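Local coordinates for protein glucanase (Clostridium thermocellum, PDB 5GXX) that probably hydrolyses internal beta-1,4-glucosidic bonds of cellulose as a family 9 endoglucanase of the cellulosome, at residues I478-Y486 with Y585-I595. The protein carries 1 engineered substitution. Numbering follows the deposited sequence.
Sequences IKDLSYNYY and YMPVFDGATKI
Met586, just ahead of strand 588-590, slips its thioether between two tyrosines of the neighbouring strand. SD lies in the plane of the Tyr485 ring, at its edge, 3.8 Å from CD2, in a Met-aromatic contact, while the bend at chi3 (56°) turns CE back toward Tyr483, where it stops 3.4 Å from CE1. Ala451 of strand 447-456 also packs against Met586, which places this methionine between the two sheets of the domain. The two sheets facing each other are consistent with the beta-sandwich of a cellulose-binding domain, and strands 481-488 and 588-590 run antiparallel within one of them. Ser482 and Phe589 form a hydrogen-bonded pair, the Phe589 N to Ser482 O bond being 2.8 Å long; Asn484 N bonds to Pro587 O and Gly591 N to Asp480 O at the two ends. The last of these reaches the type II' turn from Asp590 to Thr593, which leads into strand 593-596. On the face bearing Ser482 and Phe589, the Asn484 side chain runs at about a right angle to that of Phe589, its amide plane tilted 31° from the ring, with ND2 3.3 Å from Phe589 CE1. Its N-H points almost straight (179°) at Tyr486 OH, and the bonds at ND2 and at OD1 (from Lys531) fix the rotation of the amide; Lys531 also bonds Ser482 OG and makes a cation-pi contact with Phe589. Tyr486 CE2 in turn meets Pro587 CG at 3.6 Å. At the opposite end of the pairing Ile478 lays CG2 against the Asp590 carboxylate and meets Ile595 tip to tip through their CD1 atoms, while one water accepts from Asp480 N and donates to Asp590 OD1.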
# COMPACT_ATOMS: atom_id res chain seq x y z
N ILE A 478 24.81 -2.41 -11.46
CA ILE A 478 25.06 -1.85 -12.79
C ILE A 478 24.25 -0.57 -12.96
O ILE A 478 23.01 -0.57 -12.86
CB ILE A 478 24.73 -2.84 -13.93
CG1 ILE A 478 25.61 -4.10 -13.84
CG2 ILE A 478 24.91 -2.16 -15.28
CD1 ILE A 478 25.22 -5.25 -14.78
N LYS A 479 24.94 0.53 -13.26
CA LYS A 479 24.23 1.80 -13.41
C LYS A 479 23.55 1.97 -14.77
O LYS A 479 22.39 2.38 -14.83
CB LYS A 479 25.17 2.98 -13.11
CG LYS A 479 24.51 4.36 -13.10
CD LYS A 479 25.55 5.47 -13.06
CE LYS A 479 24.93 6.85 -12.92
NZ LYS A 479 23.81 7.19 -13.84
N ASP A 480 24.24 1.61 -15.84
CA ASP A 480 23.74 1.93 -17.18
C ASP A 480 22.91 0.78 -17.74
O ASP A 480 23.27 0.18 -18.75
CB ASP A 480 24.92 2.28 -18.09
CG ASP A 480 25.63 3.56 -17.66
OD1 ASP A 480 25.01 4.40 -16.96
OD2 ASP A 480 26.81 3.74 -18.04
N LEU A 481 21.81 0.46 -17.06
CA LEU A 481 20.98 -0.68 -17.47
C LEU A 481 19.95 -0.23 -18.49
O LEU A 481 19.35 0.83 -18.34
CB LEU A 481 20.24 -1.28 -16.27
CG LEU A 481 21.05 -2.24 -15.40
CD1 LEU A 481 20.14 -2.66 -14.25
CD2 LEU A 481 21.57 -3.44 -16.19
N SER A 482 19.71 -1.07 -19.50
CA SER A 482 18.62 -0.86 -20.45
C SER A 482 18.15 -2.19 -21.01
O SER A 482 18.82 -3.21 -20.91
CB SER A 482 18.98 0.10 -21.59
OG SER A 482 19.97 -0.46 -22.45
N TYR A 483 16.96 -2.17 -21.59
CA TYR A 483 16.52 -3.32 -22.36
C TYR A 483 15.74 -2.85 -23.59
O TYR A 483 15.23 -1.73 -23.62
CB TYR A 483 15.71 -4.30 -21.51
CG TYR A 483 14.41 -3.76 -20.93
CD1 TYR A 483 13.25 -3.74 -21.70
CD2 TYR A 483 14.34 -3.30 -19.62
CE1 TYR A 483 12.06 -3.29 -21.17
CE2 TYR A 483 13.14 -2.85 -19.07
CZ TYR A 483 12.01 -2.84 -19.87
OH TYR A 483 10.81 -2.38 -19.36
N ASN A 484 15.66 -3.73 -24.58
CA ASN A 484 15.00 -3.38 -25.84
C ASN A 484 13.76 -4.24 -26.11
O ASN A 484 13.74 -5.43 -25.79
CB ASN A 484 15.99 -3.53 -27.00
CG ASN A 484 17.16 -2.57 -26.92
OD1 ASN A 484 17.16 -1.60 -26.17
ND2 ASN A 484 18.18 -2.83 -27.74
N TYR A 485 12.74 -3.60 -26.69
CA TYR A 485 11.54 -4.30 -27.15
C TYR A 485 11.46 -4.15 -28.67
O TYR A 485 11.26 -3.04 -29.17
CB TYR A 485 10.26 -3.73 -26.49
CG TYR A 485 9.02 -4.52 -26.86
CD1 TYR A 485 8.28 -4.20 -28.00
CD2 TYR A 485 8.61 -5.61 -26.08
CE1 TYR A 485 7.16 -4.96 -28.36
CE2 TYR A 485 7.49 -6.35 -26.43
CZ TYR A 485 6.77 -6.02 -27.57
OH TYR A 485 5.68 -6.81 -27.86
N TYR A 486 11.61 -5.26 -29.39
CA TYR A 486 11.68 -5.27 -30.84
C TYR A 486 10.37 -5.67 -31.50
O TYR A 486 9.71 -6.62 -31.08
CB TYR A 486 12.75 -6.25 -31.32
CG TYR A 486 14.16 -5.97 -30.86
CD1 TYR A 486 14.99 -5.11 -31.56
CD2 TYR A 486 14.66 -6.61 -29.73
CE1 TYR A 486 16.29 -4.86 -31.15
CE2 TYR A 486 15.97 -6.38 -29.32
CZ TYR A 486 16.77 -5.50 -30.03
OH TYR A 486 18.06 -5.27 -29.60
N TYR A 585 14.02 -12.59 -25.21
CA TYR A 585 13.78 -11.74 -26.37
C TYR A 585 13.63 -10.23 -26.12
O TYR A 585 13.38 -9.46 -27.05
CB TYR A 585 12.59 -12.28 -27.18
CG TYR A 585 12.70 -13.75 -27.51
CD1 TYR A 585 13.59 -14.19 -28.49
CD2 TYR A 585 11.91 -14.69 -26.87
CE1 TYR A 585 13.69 -15.54 -28.82
CE2 TYR A 585 11.99 -16.04 -27.19
CZ TYR A 585 12.89 -16.45 -28.16
OH TYR A 585 12.97 -17.79 -28.48
N MET A 586 13.78 -9.84 -24.86
CA MET A 586 13.92 -8.43 -24.48
C MET A 586 15.31 -8.28 -23.83
O MET A 586 15.45 -8.24 -22.61
CB MET A 586 12.79 -7.96 -23.56
CG MET A 586 11.39 -8.06 -24.20
SD MET A 586 9.99 -7.64 -23.13
CE MET A 586 10.46 -5.99 -22.60
N PRO A 587 16.34 -8.21 -24.68
CA PRO A 587 17.71 -8.28 -24.17
C PRO A 587 18.07 -7.10 -23.27
O PRO A 587 17.59 -5.98 -23.46
CB PRO A 587 18.56 -8.30 -25.44
CG PRO A 587 17.72 -7.59 -26.46
CD PRO A 587 16.32 -8.05 -26.15
N VAL A 588 18.92 -7.38 -22.29
CA VAL A 588 19.40 -6.40 -21.33
C VAL A 588 20.82 -6.02 -21.68
O VAL A 588 21.62 -6.88 -22.09
CB VAL A 588 19.36 -7.01 -19.91
CG1 VAL A 588 19.91 -6.01 -18.89
CG2 VAL A 588 17.94 -7.46 -19.55
N PHE A 589 21.12 -4.73 -21.51
CA PHE A 589 22.41 -4.11 -21.81
C PHE A 589 22.98 -3.34 -20.60
O PHE A 589 22.24 -2.71 -19.83
CB PHE A 589 22.29 -3.16 -23.01
CG PHE A 589 21.79 -3.82 -24.27
CD1 PHE A 589 20.44 -4.05 -24.47
CD2 PHE A 589 22.70 -4.18 -25.26
CE1 PHE A 589 19.99 -4.67 -25.63
CE2 PHE A 589 22.26 -4.79 -26.43
CZ PHE A 589 20.91 -5.04 -26.62
N ASP A 590 24.29 -3.44 -20.43
CA ASP A 590 25.05 -2.59 -19.53
C ASP A 590 25.81 -1.68 -20.48
O ASP A 590 26.70 -2.15 -21.19
CB ASP A 590 26.03 -3.47 -18.75
CG ASP A 590 26.94 -2.68 -17.82
OD1 ASP A 590 26.98 -1.43 -17.87
OD2 ASP A 590 27.64 -3.33 -17.01
N GLY A 591 25.44 -0.40 -20.51
CA GLY A 591 25.91 0.50 -21.57
C GLY A 591 25.56 -0.11 -22.92
O GLY A 591 24.41 -0.51 -23.14
N ALA A 592 26.53 -0.17 -23.83
CA ALA A 592 26.34 -0.81 -25.13
C ALA A 592 26.63 -2.33 -25.18
O ALA A 592 26.58 -2.93 -26.25
CB ALA A 592 27.18 -0.08 -26.17
N THR A 593 26.94 -2.94 -24.04
CA THR A 593 27.26 -4.36 -23.98
C THR A 593 26.03 -5.19 -23.61
O THR A 593 25.47 -4.99 -22.54
CB THR A 593 28.36 -4.60 -22.91
OG1 THR A 593 29.52 -3.83 -23.25
CG2 THR A 593 28.74 -6.07 -22.84
N LYS A 594 25.64 -6.13 -24.46
CA LYS A 594 24.54 -7.03 -24.13
C LYS A 594 24.98 -8.02 -23.06
O LYS A 594 26.03 -8.67 -23.19
CB LYS A 594 23.99 -7.75 -25.37
CG LYS A 594 22.82 -8.70 -25.09
CD LYS A 594 22.26 -9.31 -26.39
CE LYS A 594 23.25 -10.27 -27.07
NZ LYS A 594 23.57 -11.38 -26.13
N ILE A 595 24.20 -8.08 -21.99
CA ILE A 595 24.48 -8.97 -20.86
C ILE A 595 23.48 -10.12 -20.69
O ILE A 595 23.76 -11.07 -19.96
CB ILE A 595 24.72 -8.20 -19.54
CG1 ILE A 595 23.46 -7.49 -19.04
CG2 ILE A 595 25.85 -7.19 -19.72
CD1 ILE A 595 23.62 -6.93 -17.63
O HOH W 1 22.33 0.07 -21.46
O HOH W 2 27.00 0.60 -16.03